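Local coordinates for protein probable ss-1,3-N-acetylglucosaminyltransferase (Staphylococcus aureus subsp. aureus N315, PDB 6H21) that is a probable glycosyltransferase of family 2 with a GT-A fold, modelled with uridine-diphosphate-N-acetylglucosamine and manganese bound, at residues M26-F29 with K34-R37; K306-V311 with L325-I330; I164-F169 with Y213-D218. One frame throughout, in Å; residues are numbered along the deposited sequence.

From the N terminus, contact 1 comes first: it closes a four-residue loop between strand 22-28 and helix 35-43, beside the bound UD1. Contact 3 follows, spanning 43 residues to bring the loop segment 164-169 against strand 213-216. It reaches the same mixed sheet as contact 1, with the two centres about 28 Å apart. Contact 2 comes last and closes a 13-residue connection between helices 294-308 and 324-332 of the TarS-type linker region. The three loops run in series, so none nests in or crosses another. Contacts 1 and 2 lie on opposite sides of the chain's centre, their centres about 40 Å apart; the nearest atoms of contacts 2 and 3 are about 11 Å apart.

Contact 1 (M26-F29 with K34-R37); sequences MPTF and KLHR. With UD1 (uridine-diphosphate-N-acetylglucosamine), chain X.
Both methyl branches of L35 meet the strand. The closest pairs are M26 CE with L35 CD1, at 3.9 Å, and T28 CG2 with L35 CD2, also at 3.9 Å; the threonine methyl sits near both leucine methyls, slightly nearer CD2, since T28 CG2 is 4.1 Å from L35 CD1. The two approaches differ. M26 and L35 run antiparallel, side by side, whereas T28 stands roughly perpendicular to L35. L35 is carried to the strand by its first torsion, which sets CG trans to the backbone N (chi1 -177°). M26 starts out extended, then bends at chi3 (67°), the turn that places CE.

The threonine divides its branches. Its CG2 takes the apolar side, while OG1 is hydrogen-bonded to D58 OD1 on the neighbouring strand 52-58, a bond consistent with the chi1 that turns CG2 toward L35. I71 of helix 66-72 adds to the packing round both T28 and L35, and I56 to that round M26 and T28.

P27 at the end of the strand and F29 in the loop just after it meet UD1. The carbonyl oxygen of P27 accepts two hydrogen bonds from UD1 hydroxyls: O3B comes within 2.6 Å of P27 O, and O2' within 3.2 Å of P27 O. The proline ring also brings CG to 3.4 Å from UD1 O3B. Over one face of the F29 ring sits UD1 O4, 3.8 Å above the plane and displaced toward the rim. M26 also touches S111, whose OG is hydrogen-bonded to UD1.

Strand 22-28, helix 35-43 and strand 52-58 form a beta-alpha-beta unit. Its first strand, packed by M26 and T28 against the helix, ends at the nucleotide pocket, as in the Rossmann-like half of GT-A glycosyltransferases.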
loop_
_atom_site.group_PDB
_atom_site.type_symbol
_atom_site.label_atom_id
_atom_site.label_comp_id
_atom_site.label_asym_id
_atom_site.label_seq_id
_atom_site.Cartn_x
_atom_site.Cartn_y
_atom_site.Cartn_z
ATOM N N MET C 26 46.978 14.537 -2.989
ATOM C CA MET C 26 46.757 13.178 -3.462
ATOM C C MET C 26 47.137 12.178 -2.375
ATOM O O MET C 26 48.318 11.935 -2.143
ATOM C CB MET C 26 47.584 12.894 -4.719
ATOM C CG MET C 26 47.328 11.521 -5.299
ATOM S SD MET C 26 48.252 11.227 -6.827
ATOM C CE MET C 26 49.932 11.206 -6.212
ATOM N N PRO C 27 46.152 11.537 -1.706
ATOM C CA PRO C 27 46.433 10.404 -0.828
ATOM C C PRO C 27 46.744 9.160 -1.670
ATOM O O PRO C 27 46.157 8.987 -2.734
ATOM C CB PRO C 27 45.129 10.241 -0.038
ATOM C CG PRO C 27 44.066 10.718 -0.989
ATOM C CD PRO C 27 44.713 11.838 -1.779
ATOM N N THR C 28 47.684 8.336 -1.197
ATOM C CA THR C 28 48.070 7.089 -1.853
ATOM C C THR C 28 47.987 5.943 -0.838
ATOM O O THR C 28 48.111 6.158 0.368
ATOM C CB THR C 28 49.475 7.186 -2.467
ATOM O OG1 THR C 28 50.439 7.418 -1.439
ATOM C CG2 THR C 28 49.590 8.283 -3.504
ATOM N N PHE C 29 47.758 4.730 -1.350
ATOM C CA PHE C 29 47.792 3.513 -0.557
ATOM C C PHE C 29 47.909 2.299 -1.487
ATOM O O PHE C 29 46.969 1.978 -2.217
ATOM C CB PHE C 29 46.551 3.404 0.331
ATOM C CG PHE C 29 46.521 2.145 1.156
ATOM C CD1 PHE C 29 47.431 1.961 2.189
ATOM C CD2 PHE C 29 45.610 1.136 0.883
ATOM C CE1 PHE C 29 47.418 0.799 2.944
ATOM C CE2 PHE C 29 45.594 -0.024 1.645
ATOM C CZ PHE C 29 46.499 -0.188 2.671
ATOM N N LYS C 34 51.602 1.618 -10.918
ATOM C CA LYS C 34 50.458 2.278 -11.588
ATOM C C LYS C 34 50.418 3.787 -11.277
ATOM O O LYS C 34 49.878 4.575 -12.066
ATOM C CB LYS C 34 49.138 1.619 -11.170
ATOM C CG LYS C 34 48.888 0.225 -11.733
ATOM C CD LYS C 34 47.583 -0.398 -11.270
ATOM N N LEU C 35 50.983 4.191 -10.132
ATOM C CA LEU C 35 50.941 5.576 -9.657
ATOM C C LEU C 35 51.715 6.533 -10.584
ATOM O O LEU C 35 51.416 7.733 -10.599
ATOM C CB LEU C 35 51.497 5.614 -8.228
ATOM C CG LEU C 35 51.457 6.975 -7.539
ATOM C CD1 LEU C 35 50.035 7.513 -7.481
ATOM C CD2 LEU C 35 52.053 6.899 -6.145
ATOM N N HIS C 36 52.709 6.035 -11.338
ATOM C CA HIS C 36 53.500 6.881 -12.264
ATOM C C HIS C 36 52.577 7.685 -13.190
ATOM O O HIS C 36 52.799 8.893 -13.421
ATOM C CB HIS C 36 54.472 6.045 -13.110
ATOM C CG HIS C 36 55.697 5.615 -12.378
ATOM N ND1 HIS C 36 56.644 6.517 -11.939
ATOM C CD2 HIS C 36 56.134 4.390 -12.009
ATOM C CE1 HIS C 36 57.616 5.866 -11.332
ATOM N NE2 HIS C 36 57.326 4.558 -11.359
ATOM N N ARG C 37 51.559 7.013 -13.725
ATOM C CA ARG C 37 50.675 7.604 -14.704
ATOM C C ARG C 37 49.934 8.817 -14.130
ATOM O O ARG C 37 49.813 9.828 -14.802
ATOM C CB ARG C 37 49.651 6.578 -15.188
ATOM C CG ARG C 37 48.835 7.063 -16.373
ATOM C CD ARG C 37 47.934 5.976 -16.913
ATOM N NE ARG C 37 46.878 5.591 -15.988
ATOM C CZ ARG C 37 45.756 4.984 -16.359
ATOM N NH1 ARG C 37 45.522 4.750 -17.640
ATOM N NH2 ARG C 37 44.867 4.623 -15.451
HETATM C "C1'" UD1 X . 35.401 6.548 -4.391
HETATM C "C2'" UD1 X . 34.547 7.684 -4.960
HETATM C "C3'" UD1 X . 35.386 8.955 -5.077
HETATM C "C4'" UD1 X . 36.011 9.281 -3.722
HETATM C "C5'" UD1 X . 36.725 8.071 -3.113
HETATM C "C6'" UD1 X . 37.244 8.355 -1.700
HETATM C "C7'" UD1 X . 32.730 7.021 -6.493
HETATM C "C8'" UD1 X . 32.378 6.688 -7.919
HETATM N "N2'" UD1 X . 34.012 7.315 -6.265
HETATM O "O1'" UD1 X . 36.489 6.331 -5.296
HETATM O "O3'" UD1 X . 34.567 10.044 -5.531
HETATM O "O4'" UD1 X . 36.949 10.344 -3.896
HETATM O "O5'" UD1 X . 35.874 6.907 -3.091
HETATM O "O6'" UD1 X . 36.223 8.854 -0.840
HETATM O "O7'" UD1 X . 31.892 7.030 -5.607
HETATM N N1 UD1 X . 43.138 5.753 0.107
HETATM C C2 UD1 X . 43.755 6.117 1.318
HETATM N N3 UD1 X . 43.843 5.264 2.332
HETATM C C4 UD1 X . 43.354 4.034 2.231
HETATM C C5 UD1 X . 42.732 3.629 1.049
HETATM C C6 UD1 X . 42.621 4.517 -0.024
HETATM O O2 UD1 X . 44.228 7.250 1.476
HETATM O O4 UD1 X . 43.481 3.274 3.217
HETATM C C1B UD1 X . 43.075 6.766 -0.947
HETATM C C2B UD1 X . 43.419 6.248 -2.332
HETATM O "O2'" UD1 X . 44.828 6.137 -2.501
HETATM C C3B UD1 X . 42.776 7.305 -3.215
HETATM C C4B UD1 X . 41.569 7.771 -2.402
HETATM O O4B UD1 X . 41.761 7.311 -1.055
HETATM O O3B UD1 X . 43.673 8.403 -3.426
HETATM C C5B UD1 X . 40.259 7.202 -2.918
HETATM O O5B UD1 X . 40.434 5.814 -3.166
HETATM P PA UD1 X . 39.936 5.125 -4.521
HETATM O O1A UD1 X . 40.325 3.686 -4.403
HETATM O O2A UD1 X . 40.291 5.945 -5.759
HETATM O O3A UD1 X . 38.371 5.223 -4.295
HETATM P PB UD1 X . 37.285 4.960 -5.433
HETATM O O1B UD1 X . 36.427 3.818 -4.984
HETATM O O2B UD1 X . 37.896 4.907 -6.827
#

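Contact 2 (K306-V311 with L325-I330); sequences KTINKV and LKLEAI
I308 meets helix 324-332 with two different branches. Its CG2 lies 3.9 Å from L327 CD1, and its CG1 lies 4.1 Å from CG2 of I330, one helical turn further on. Each pair meets at a slant, and the contact is wholly apolar. The first torsion of I308 divides the work: at chi1 -63° CG2 is trans to the backbone N and CG1 lies beside it, which sends the two branches to separate partners. The nearest backbone approach of the two segments is 7.6 Å, between I308 CA and I330 CA.

In the next shell, Y252 of helix 242-256 touches I308, while T275 touches L327 and L279 touches I330, both from helix 264-281. Two hydrogen bonds also bridge the two helical regions: S305 OG with I330 O, and N309 ND2 with R331 O. The type I turn from I308 to V311, with V311 N 2.9 Å from I308 O, leads the chain away. L325 and A329 pack on I340 and L336 of a second subunit.

This is helix-to-helix packing in the all-helical region that corresponds to the TarS linker domain.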
loop_
_atom_site.group_PDB
_atom_site.type_symbol
_atom_site.label_atom_id
_atom_site.label_comp_id
_atom_site.label_asym_id
_atom_site.label_seq_id
_atom_site.Cartn_x
_atom_site.Cartn_y
_atom_site.Cartn_z
ATOM N N LYS C 306 15.447 7.188 12.362
ATOM C CA LYS C 306 16.021 8.078 13.423
ATOM C C LYS C 306 16.653 9.354 12.829
ATOM O O LYS C 306 16.476 10.476 13.354
ATOM C CB LYS C 306 17.062 7.298 14.229
ATOM C CG LYS C 306 16.509 6.346 15.287
ATOM C CD LYS C 306 17.590 5.832 16.258
ATOM N N THR C 307 17.435 9.202 11.763
ATOM C CA THR C 307 18.104 10.329 11.109
ATOM C C THR C 307 17.095 11.264 10.418
ATOM O O THR C 307 17.209 12.514 10.531
ATOM C CB THR C 307 19.129 9.840 10.084
ATOM O OG1 THR C 307 20.105 9.073 10.791
ATOM C CG2 THR C 307 19.799 10.965 9.330
ATOM N N ILE C 308 16.153 10.687 9.649
ATOM C CA ILE C 308 15.222 11.542 8.890
ATOM C C ILE C 308 14.300 12.294 9.860
ATOM O O ILE C 308 13.906 13.418 9.567
ATOM C CB ILE C 308 14.450 10.755 7.814
ATOM C CG1 ILE C 308 15.403 10.183 6.769
ATOM C CG2 ILE C 308 13.390 11.617 7.144
ATOM C CD1 ILE C 308 16.117 11.260 5.986
ATOM N N ASN C 309 14.029 11.715 11.041
ATOM C CA ASN C 309 13.096 12.319 11.992
ATOM C C ASN C 309 13.734 13.488 12.733
ATOM O O ASN C 309 13.066 14.160 13.487
ATOM C CB ASN C 309 12.493 11.301 12.958
ATOM C CG ASN C 309 11.314 10.596 12.315
ATOM O OD1 ASN C 309 10.624 11.184 11.493
ATOM N ND2 ASN C 309 11.133 9.326 12.618
ATOM N N LYS C 310 15.023 13.726 12.507
ATOM C CA LYS C 310 15.660 14.933 13.006
ATOM C C LYS C 310 15.558 16.055 11.965
ATOM O O LYS C 310 15.965 17.178 12.226
ATOM C CB LYS C 310 17.110 14.628 13.369
ATOM C CG LYS C 310 17.272 13.708 14.562
ATOM C CD LYS C 310 18.723 13.305 14.759
ATOM C CE LYS C 310 18.891 12.279 15.854
ATOM N NZ LYS C 310 20.318 11.931 16.020
ATOM N N VAL C 311 15.039 15.745 10.778
ATOM C CA VAL C 311 14.921 16.733 9.728
ATOM C C VAL C 311 13.517 17.311 9.832
ATOM O O VAL C 311 12.563 16.561 9.935
ATOM C CB VAL C 311 15.215 16.133 8.345
ATOM C CG1 VAL C 311 15.169 17.189 7.258
ATOM C CG2 VAL C 311 16.542 15.403 8.340
ATOM N N LEU C 325 5.225 8.831 -0.392
ATOM C CA LEU C 325 4.878 7.632 0.397
ATOM C C LEU C 325 6.134 7.003 1.000
ATOM O O LEU C 325 6.153 6.668 2.192
ATOM C CB LEU C 325 4.164 6.621 -0.510
ATOM C CG LEU C 325 3.854 5.266 0.130
ATOM C CD1 LEU C 325 3.004 5.426 1.374
ATOM C CD2 LEU C 325 3.170 4.350 -0.869
ATOM N N LYS C 326 7.183 6.860 0.191
ATOM C CA LYS C 326 8.438 6.214 0.660
ATOM C C LYS C 326 9.009 7.003 1.845
ATOM O O LYS C 326 9.329 6.436 2.886
ATOM C CB LYS C 326 9.441 6.033 -0.483
ATOM C CG LYS C 326 10.705 5.282 -0.086
ATOM C CD LYS C 326 11.536 4.838 -1.249
ATOM C CE LYS C 326 12.715 3.989 -0.806
ATOM N NZ LYS C 326 13.374 3.314 -1.945
ATOM N N LEU C 327 9.020 8.329 1.715
ATOM C CA LEU C 327 9.549 9.198 2.725
ATOM C C LEU C 327 8.703 9.103 3.997
ATOM O O LEU C 327 9.252 9.019 5.076
ATOM C CB LEU C 327 9.620 10.641 2.202
ATOM C CG LEU C 327 10.084 11.680 3.221
ATOM C CD1 LEU C 327 11.460 11.320 3.749
ATOM C CD2 LEU C 327 10.119 13.067 2.597
ATOM N N GLU C 328 7.375 9.119 3.872
ATOM C CA GLU C 328 6.529 8.994 5.056
ATOM C C GLU C 328 6.741 7.620 5.718
ATOM O O GLU C 328 6.736 7.522 6.909
ATOM C CB GLU C 328 5.055 9.261 4.727
ATOM C CG GLU C 328 4.212 9.454 5.985
ATOM C CD GLU C 328 4.728 10.521 6.938
ATOM O OE1 GLU C 328 4.982 11.642 6.458
ATOM O OE2 GLU C 328 4.910 10.240 8.144
ATOM N N ALA C 329 6.892 6.566 4.921
ATOM C CA ALA C 329 7.075 5.238 5.451
ATOM C C ALA C 329 8.382 5.167 6.259
ATOM O O ALA C 329 8.408 4.547 7.309
ATOM C CB ALA C 329 7.043 4.226 4.342
ATOM N N ILE C 330 9.440 5.807 5.755
ATOM C CA ILE C 330 10.725 5.895 6.496
ATOM C C ILE C 330 10.513 6.661 7.802
ATOM O O ILE C 330 10.958 6.204 8.880
ATOM C CB ILE C 330 11.835 6.481 5.613
ATOM C CG1 ILE C 330 12.141 5.520 4.464
ATOM C CG2 ILE C 330 13.088 6.802 6.445
ATOM C CD1 ILE C 330 12.851 6.140 3.304
#

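Contact 3 (I164-F169 with Y213-D218); sequences IDNSIF and YSIKTD
The ring of Y213 is approached obliquely by the end of I168, whose CD1 lies 4.1 Å from Y213 CD2. At the far end of the ring, Y213 OH is hydrogen-bonded to Y261 OH and to L207 O, polar ties that limit how the ring can swing. Y213 chi1, at -28°, departs from a staggered value. The second flat group, the amide of N166, is not what touches: contact is through its aliphatic base, N166 CB lying 3.9 Å from I215 CD1. The oxygen of that amide, OD1, instead accepts a hydrogen bond from D162 N, which holds the side chain close to its own loop.

I215 reaches N166 with an extended outer branch, chi2 158°. Two residues apart on the strand, Y213 and I215 both point their CB atoms at segment 164-169, whereas S214 points away. The loop itself is shaped by a type I turn from I164 to S167, closed by a bond of 3.3 Å from S167 N to I164 O. Internal to 213-218 is a salt bridge, K216 NZ to D218 OD1 at 2.7 Å.

Through backbone bonds of S214 and K216, strand 213-216 pairs with strand 134-142 in the chain's mixed sheet, consistent with a GT-A-type glycosyltransferase; helix 119-129, touched by the side chains of S214 and K216, lies on one side of it, and the loop 164-169, with its 3-10 turn at 168-169, on the other.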
loop_
_atom_site.group_PDB
_atom_site.type_symbol
_atom_site.label_atom_id
_atom_site.label_comp_id
_atom_site.label_asym_id
_atom_site.label_seq_id
_atom_site.Cartn_x
_atom_site.Cartn_y
_atom_site.Cartn_z
ATOM N N ILE C 164 20.610 24.286 -6.654
ATOM C CA ILE C 164 19.415 23.619 -7.118
ATOM C C ILE C 164 19.345 23.619 -8.656
ATOM O O ILE C 164 19.201 22.547 -9.265
ATOM C CB ILE C 164 18.175 24.228 -6.435
ATOM C CG1 ILE C 164 18.157 23.830 -4.955
ATOM C CG2 ILE C 164 16.887 23.824 -7.137
ATOM C CD1 ILE C 164 17.172 24.609 -4.127
ATOM N N ASP C 165 19.475 24.781 -9.297
ATOM C CA ASP C 165 19.328 24.876 -10.743
ATOM C C ASP C 165 20.436 24.113 -11.483
ATOM O O ASP C 165 20.247 23.753 -12.627
ATOM C CB ASP C 165 19.368 26.320 -11.250
ATOM C CG ASP C 165 18.299 27.244 -10.690
ATOM O OD1 ASP C 165 17.248 26.752 -10.205
ATOM O OD2 ASP C 165 18.521 28.467 -10.762
ATOM N N ASN C 166 21.613 23.933 -10.874
ATOM C CA ASN C 166 22.745 23.335 -11.565
ATOM C C ASN C 166 23.080 21.971 -10.956
ATOM O O ASN C 166 24.177 21.418 -11.200
ATOM C CB ASN C 166 23.954 24.268 -11.544
ATOM C CG ASN C 166 23.690 25.604 -12.208
ATOM O OD1 ASN C 166 23.643 26.640 -11.532
ATOM N ND2 ASN C 166 23.533 25.593 -13.526
ATOM N N SER C 167 22.160 21.453 -10.133
ATOM C CA SER C 167 22.147 20.052 -9.749
ATOM C C SER C 167 23.422 19.667 -8.986
ATOM O O SER C 167 23.942 18.579 -9.195
ATOM C CB SER C 167 21.988 19.170 -10.970
ATOM O OG SER C 167 20.716 19.359 -11.574
ATOM N N ILE C 168 23.888 20.542 -8.080
ATOM C CA ILE C 168 25.195 20.351 -7.433
ATOM C C ILE C 168 25.097 19.218 -6.402
ATOM O O ILE C 168 26.092 18.535 -6.171
ATOM C CB ILE C 168 25.743 21.670 -6.839
ATOM C CG1 ILE C 168 25.796 22.763 -7.904
ATOM C CG2 ILE C 168 27.107 21.478 -6.182
ATOM C CD1 ILE C 168 26.502 24.023 -7.459
ATOM N N PHE C 169 23.904 18.970 -5.838
ATOM C CA PHE C 169 23.744 17.870 -4.876
ATOM C C PHE C 169 23.922 16.489 -5.526
ATOM O O PHE C 169 23.988 15.500 -4.818
ATOM C CB PHE C 169 22.379 17.908 -4.189
ATOM C CG PHE C 169 22.275 18.882 -3.048
ATOM C CD1 PHE C 169 23.395 19.405 -2.432
ATOM C CD2 PHE C 169 21.031 19.268 -2.583
ATOM C CE1 PHE C 169 23.273 20.319 -1.394
ATOM C CE2 PHE C 169 20.908 20.162 -1.527
ATOM C CZ PHE C 169 22.027 20.667 -0.920
ATOM N N TYR C 213 30.126 29.635 -6.885
ATOM C CA TYR C 213 30.529 28.342 -7.440
ATOM C C TYR C 213 30.550 28.442 -8.966
ATOM O O TYR C 213 29.639 29.028 -9.568
ATOM C CB TYR C 213 29.595 27.215 -6.989
ATOM C CG TYR C 213 28.904 27.406 -5.666
ATOM C CD1 TYR C 213 29.611 27.435 -4.478
ATOM C CD2 TYR C 213 27.527 27.511 -5.604
ATOM C CE1 TYR C 213 28.961 27.605 -3.263
ATOM C CE2 TYR C 213 26.863 27.675 -4.405
ATOM C CZ TYR C 213 27.581 27.695 -3.226
ATOM O OH TYR C 213 26.916 27.848 -2.050
ATOM N N SER C 214 31.582 27.858 -9.581
ATOM C CA SER C 214 31.757 27.942 -11.031
ATOM C C SER C 214 31.880 26.534 -11.630
ATOM O O SER C 214 32.412 25.642 -10.997
ATOM C CB SER C 214 32.946 28.818 -11.360
ATOM O OG SER C 214 32.763 30.121 -10.803
ATOM N N ILE C 215 31.395 26.379 -12.866
ATOM C CA ILE C 215 31.375 25.110 -13.581
ATOM C C ILE C 215 32.049 25.324 -14.933
ATOM O O ILE C 215 31.606 26.174 -15.725
ATOM C CB ILE C 215 29.932 24.590 -13.764
ATOM C CG1 ILE C 215 29.248 24.311 -12.419
ATOM C CG2 ILE C 215 29.903 23.368 -14.676
ATOM C CD1 ILE C 215 27.743 24.309 -12.487
ATOM N N LYS C 216 33.082 24.511 -15.194
ATOM C CA LYS C 216 33.906 24.635 -16.386
ATOM C C LYS C 216 33.806 23.321 -17.180
ATOM O O LYS C 216 33.983 22.250 -16.619
ATOM C CB LYS C 216 35.316 25.034 -15.929
ATOM C CG LYS C 216 36.260 25.525 -17.009
ATOM C CD LYS C 216 35.955 26.901 -17.541
ATOM C CE LYS C 216 37.150 27.559 -18.201
ATOM N NZ LYS C 216 37.362 27.049 -19.577
ATOM N N THR C 217 33.519 23.423 -18.485
ATOM C CA THR C 217 33.047 22.287 -19.296
ATOM C C THR C 217 33.786 22.151 -20.641
ATOM O O THR C 217 33.410 21.302 -21.454
ATOM C CB THR C 217 31.542 22.425 -19.569
ATOM O OG1 THR C 217 31.311 23.592 -20.364
ATOM C CG2 THR C 217 30.712 22.516 -18.307
ATOM N N ASP C 218 34.821 22.962 -20.886
ATOM C CA ASP C 218 35.455 23.044 -22.211
ATOM C C ASP C 218 36.140 21.716 -22.570
ATOM O O ASP C 218 36.126 21.308 -23.727
ATOM C CB ASP C 218 36.470 24.187 -22.278
ATOM C CG ASP C 218 35.837 25.559 -22.140
ATOM O OD1 ASP C 218 35.356 25.875 -21.026
ATOM O OD2 ASP C 218 35.821 26.297 -23.151
#